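Local coordinates for diaminobutyrate-pyruvate transaminase and L-2,4-diaminobutyrate decarboxylase (Vibrio parahaemolyticus, PDB 2QMA), which probably uses pyridoxal 5'-phosphate to decarboxylate L-2,4-diaminobutyrate through this C-terminal, glutamate decarboxylase-like domain of a longer protein that also carries an aminotransferase domain, at residues Leu419-Arg430 / Val462-Leu473. Sequence-based numbering, arbitrary orientation.
Sequences LAEPSLSTVLFR and VDGKTALKFTIL
Phe429 and Phe470 meet in a T-shaped pair on one face of an antiparallel sheet, ring planes at 62° and centroids 4.8 Å apart. From CB outward, the Phe429 chi1 of 73° sets CG between the backbone N and the carbonyl carbon, which tips the ring toward Leu468 and Phe470. On that side CD2 passes Leu468 O, CE2 stands over the centre of the Phe470 ring, and CZ comes to 3.6 Å from Phe470 CE1. On the other branch CE1 touches Leu468 CD1, while Leu468 CB covers one ring face, a CH-pi contact.

Beneath the rings, Val427 and Phe470 exchange two backbone hydrogen bonds, as do Phe429 and Leu468. On the reverse face Leu428 CD2 lies beside Lys469 CB at 3.7 Å. Where strand 426-430 begins, Ser425 OG donates to Ile472 O at 2.8 Å and also bonds Tyr297. At the far end the Arg430 guanidinium lies against the aliphatic chain of Lys465, and a water joins Arg430 NH1 to Thr466 O; Glu417 takes the salt bridge from Arg430 NE.

Strands 426-431 and 465-471 are the central pair of the four-stranded sheet near the C-terminus. Their Phe429-Phe470 face is wholly apolar and packs on helix 479-495 through Leu485, Leu486 and Ile489. The Leu428 face adds polar ends: Lys469 NZ to the Asp270 carboxylate, Thr426 OG1 to Asp270 O, a link to the part holding the seven-stranded sheet.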
loop_
_atom_site.group_PDB
_atom_site.type_symbol
_atom_site.label_atom_id
_atom_site.label_comp_id
_atom_site.label_asym_id
_atom_site.label_seq_id
_atom_site.Cartn_x
_atom_site.Cartn_y
_atom_site.Cartn_z
ATOM N N LEU A 419 19.902 29.386 -6.526
ATOM C CA LEU A 419 18.547 29.984 -6.658
ATOM C C LEU A 419 17.672 30.126 -5.363
ATOM O O LEU A 419 16.631 30.800 -5.378
ATOM C CB LEU A 419 17.762 29.269 -7.759
ATOM C CG LEU A 419 18.326 29.517 -9.172
ATOM C CD1 LEU A 419 17.789 28.495 -10.166
ATOM C CD2 LEU A 419 18.062 30.967 -9.643
ATOM N N ALA A 420 18.091 29.504 -4.270
ATOM C CA ALA A 420 17.408 29.654 -2.971
ATOM C C ALA A 420 18.348 29.304 -1.829
ATOM O O ALA A 420 19.298 28.523 -1.994
ATOM C CB ALA A 420 16.138 28.778 -2.906
ATOM N N GLU A 421 18.111 29.907 -0.668
ATOM C CA GLU A 421 18.885 29.541 0.495
ATOM C C GLU A 421 18.170 28.323 1.034
ATOM O O GLU A 421 16.933 28.345 1.147
ATOM C CB GLU A 421 18.932 30.686 1.524
ATOM C CG GLU A 421 19.746 31.928 1.092
ATOM C CD GLU A 421 21.194 31.638 0.701
ATOM O OE1 GLU A 421 21.799 30.661 1.222
ATOM O OE2 GLU A 421 21.728 32.395 -0.153
ATOM N N PRO A 422 18.921 27.240 1.358
ATOM C CA PRO A 422 18.240 25.997 1.752
ATOM C C PRO A 422 17.525 26.104 3.090
ATOM O O PRO A 422 17.938 26.888 3.935
ATOM C CB PRO A 422 19.385 24.978 1.873
ATOM C CG PRO A 422 20.565 25.600 1.205
ATOM C CD PRO A 422 20.387 27.084 1.346
ATOM N N SER A 423 16.490 25.288 3.280
ATOM C CA SER A 423 15.721 25.253 4.532
ATOM C C SER A 423 15.747 23.873 5.164
ATOM O O SER A 423 15.509 23.703 6.361
ATOM C CB SER A 423 14.281 25.699 4.278
ATOM O OG SER A 423 14.286 27.030 3.734
ATOM N N LEU A 424 16.071 22.863 4.373
ATOM C CA LEU A 424 16.130 21.517 4.924
ATOM C C LEU A 424 17.296 20.784 4.272
ATOM O O LEU A 424 18.457 21.079 4.584
ATOM C CB LEU A 424 14.787 20.775 4.765
ATOM C CG LEU A 424 14.368 19.910 5.973
ATOM C CD1 LEU A 424 12.886 19.677 5.958
ATOM C CD2 LEU A 424 15.127 18.560 5.975
ATOM N N SER A 425 17.002 19.844 3.387
ATOM C CA SER A 425 18.101 19.133 2.694
ATOM C C SER A 425 18.043 19.228 1.168
ATOM O O SER A 425 18.693 18.414 0.456
ATOM C CB SER A 425 18.217 17.682 3.188
ATOM O OG SER A 425 17.209 16.833 2.652
ATOM N N THR A 426 17.289 20.214 0.656
ATOM C CA THR A 426 17.270 20.469 -0.788
ATOM C C THR A 426 18.174 21.660 -1.167
ATOM O O THR A 426 18.384 22.607 -0.370
ATOM C CB THR A 426 15.819 20.705 -1.383
ATOM O OG1 THR A 426 15.269 21.928 -0.867
ATOM C CG2 THR A 426 14.882 19.544 -1.073
ATOM N N VAL A 427 18.688 21.618 -2.398
ATOM C CA VAL A 427 19.441 22.732 -2.930
ATOM C C VAL A 427 18.905 23.048 -4.329
ATOM O O VAL A 427 18.769 22.164 -5.146
ATOM C CB VAL A 427 20.955 22.420 -2.970
ATOM C CG1 VAL A 427 21.747 23.566 -3.634
ATOM C CG2 VAL A 427 21.482 22.183 -1.568
ATOM N N LEU A 428 18.636 24.329 -4.578
ATOM C CA LEU A 428 18.052 24.797 -5.820
ATOM C C LEU A 428 19.024 25.738 -6.520
ATOM O O LEU A 428 19.466 26.748 -5.955
ATOM C CB LEU A 428 16.686 25.477 -5.561
ATOM C CG LEU A 428 15.589 24.613 -4.917
ATOM C CD1 LEU A 428 14.332 25.404 -4.550
ATOM C CD2 LEU A 428 15.187 23.390 -5.789
ATOM N N PHE A 429 19.385 25.376 -7.751
ATOM C CA PHE A 429 20.448 26.065 -8.465
ATOM C C PHE A 429 20.352 25.767 -9.941
ATOM O O PHE A 429 19.510 25.012 -10.365
ATOM C CB PHE A 429 21.805 25.596 -7.926
ATOM C CG PHE A 429 22.173 24.192 -8.345
ATOM C CD1 PHE A 429 23.110 23.977 -9.371
ATOM C CD2 PHE A 429 21.599 23.091 -7.722
ATOM C CE1 PHE A 429 23.471 22.681 -9.769
ATOM C CE2 PHE A 429 21.961 21.783 -8.095
ATOM C CZ PHE A 429 22.895 21.587 -9.128
ATOM N N ARG A 430 21.222 26.372 -10.728
ATOM C CA ARG A 430 21.194 26.130 -12.154
ATOM C C ARG A 430 22.590 26.325 -12.678
ATOM O O ARG A 430 23.391 27.000 -12.028
ATOM C CB ARG A 430 20.203 27.072 -12.845
ATOM C CG ARG A 430 20.549 28.543 -12.772
ATOM C CD ARG A 430 19.601 29.285 -13.671
ATOM N NE ARG A 430 19.709 30.733 -13.568
ATOM C CZ ARG A 430 18.864 31.574 -14.161
ATOM N NH1 ARG A 430 17.858 31.106 -14.897
ATOM N NH2 ARG A 430 19.013 32.884 -14.012
ATOM N N VAL A 462 11.757 28.165 -10.192
ATOM C CA VAL A 462 11.998 29.041 -9.045
ATOM C C VAL A 462 12.045 30.439 -9.592
ATOM O O VAL A 462 12.968 30.770 -10.335
ATOM C CB VAL A 462 13.346 28.726 -8.343
ATOM C CG1 VAL A 462 13.450 29.484 -7.026
ATOM C CG2 VAL A 462 13.500 27.242 -8.102
ATOM N N ASP A 463 11.053 31.264 -9.248
ATOM C CA ASP A 463 10.963 32.608 -9.825
ATOM C C ASP A 463 10.858 32.549 -11.348
ATOM O O ASP A 463 11.520 33.305 -12.074
ATOM C CB ASP A 463 12.182 33.456 -9.422
ATOM C CG ASP A 463 12.292 33.655 -7.918
ATOM O OD1 ASP A 463 11.360 33.258 -7.188
ATOM O OD2 ASP A 463 13.316 34.218 -7.466
ATOM N N GLY A 464 10.040 31.625 -11.832
ATOM C CA GLY A 464 9.820 31.479 -13.265
ATOM C C GLY A 464 11.036 30.995 -14.042
ATOM O O GLY A 464 11.063 31.121 -15.264
ATOM N N LYS A 465 12.038 30.447 -13.340
ATOM C CA LYS A 465 13.273 29.965 -13.967
ATOM C C LYS A 465 13.424 28.459 -13.752
ATOM O O LYS A 465 13.083 27.962 -12.689
ATOM C CB LYS A 465 14.471 30.730 -13.412
ATOM C CG LYS A 465 14.393 32.219 -13.715
ATOM C CD LYS A 465 15.677 32.966 -13.443
ATOM C CE LYS A 465 15.776 33.408 -12.001
ATOM N NZ LYS A 465 14.709 34.388 -11.633
ATOM N N THR A 466 13.885 27.722 -14.759
ATOM C CA THR A 466 14.155 26.291 -14.574
ATOM C C THR A 466 15.332 26.173 -13.595
ATOM O O THR A 466 16.389 26.800 -13.781
ATOM C CB THR A 466 14.454 25.546 -15.907
ATOM O OG1 THR A 466 13.238 25.388 -16.647
ATOM C CG2 THR A 466 14.998 24.170 -15.645
ATOM N N ALA A 467 15.100 25.416 -12.526
ATOM C CA ALA A 467 16.117 25.147 -11.523
ATOM C C ALA A 467 16.379 23.655 -11.532
ATOM O O ALA A 467 15.461 22.860 -11.718
ATOM C CB ALA A 467 15.646 25.575 -10.150
ATOM N N LEU A 468 17.650 23.301 -11.361
ATOM C CA LEU A 468 18.029 21.948 -10.956
ATOM C C LEU A 468 17.891 21.809 -9.452
ATOM O O LEU A 468 17.991 22.782 -8.735
ATOM C CB LEU A 468 19.477 21.677 -11.338
ATOM C CG LEU A 468 19.747 21.830 -12.850
ATOM C CD1 LEU A 468 21.238 21.837 -13.033
ATOM C CD2 LEU A 468 19.088 20.700 -13.632
ATOM N N LYS A 469 17.681 20.575 -9.004
ATOM C CA LYS A 469 17.502 20.256 -7.598
ATOM C C LYS A 469 18.279 19.024 -7.139
ATOM O O LYS A 469 18.263 17.966 -7.795
ATOM C CB LYS A 469 16.004 20.067 -7.260
ATOM C CG LYS A 469 15.751 19.573 -5.839
ATOM C CD LYS A 469 14.230 19.622 -5.473
ATOM C CE LYS A 469 13.422 18.565 -6.230
ATOM N NZ LYS A 469 11.990 18.558 -5.699
ATOM N N PHE A 470 18.940 19.187 -6.000
ATOM C CA PHE A 470 19.472 18.107 -5.198
ATOM C C PHE A 470 18.479 17.956 -4.029
ATOM O O PHE A 470 18.164 18.942 -3.328
ATOM C CB PHE A 470 20.834 18.461 -4.547
ATOM C CG PHE A 470 22.012 18.663 -5.490
ATOM C CD1 PHE A 470 22.037 18.177 -6.800
ATOM C CD2 PHE A 470 23.162 19.288 -4.994
ATOM C CE1 PHE A 470 23.212 18.363 -7.623
ATOM C CE2 PHE A 470 24.316 19.460 -5.788
ATOM C CZ PHE A 470 24.328 19.015 -7.105
ATOM N N THR A 471 18.048 16.724 -3.796
ATOM C CA THR A 471 17.428 16.312 -2.546
ATOM C C THR A 471 18.414 15.416 -1.808
ATOM O O THR A 471 18.587 14.217 -2.141
ATOM C CB THR A 471 16.086 15.613 -2.819
ATOM O OG1 THR A 471 15.258 16.534 -3.538
ATOM C CG2 THR A 471 15.373 15.257 -1.493
ATOM N N ILE A 472 19.145 16.017 -0.877
ATOM C CA ILE A 472 20.189 15.280 -0.162
ATOM C C ILE A 472 19.600 14.391 0.940
ATOM O O ILE A 472 19.017 14.876 1.928
ATOM C CB ILE A 472 21.271 16.208 0.436
ATOM C CG1 ILE A 472 21.777 17.209 -0.619
ATOM C CG2 ILE A 472 22.430 15.344 1.028
ATOM C CD1 ILE A 472 22.486 18.472 -0.020
ATOM N N LEU A 473 19.725 13.086 0.767
ATOM C CA LEU A 473 19.169 12.167 1.757
ATOM C C LEU A 473 20.208 11.263 2.346
ATOM O O LEU A 473 20.205 11.010 3.537
ATOM C CB LEU A 473 18.030 11.313 1.199
ATOM C CG LEU A 473 16.698 11.961 0.783
ATOM C CD1 LEU A 473 15.682 10.900 0.309
ATOM C CD2 LEU A 473 16.104 12.862 1.895
HETATM O O HOH W 1 17.406 28.358 -15.970
#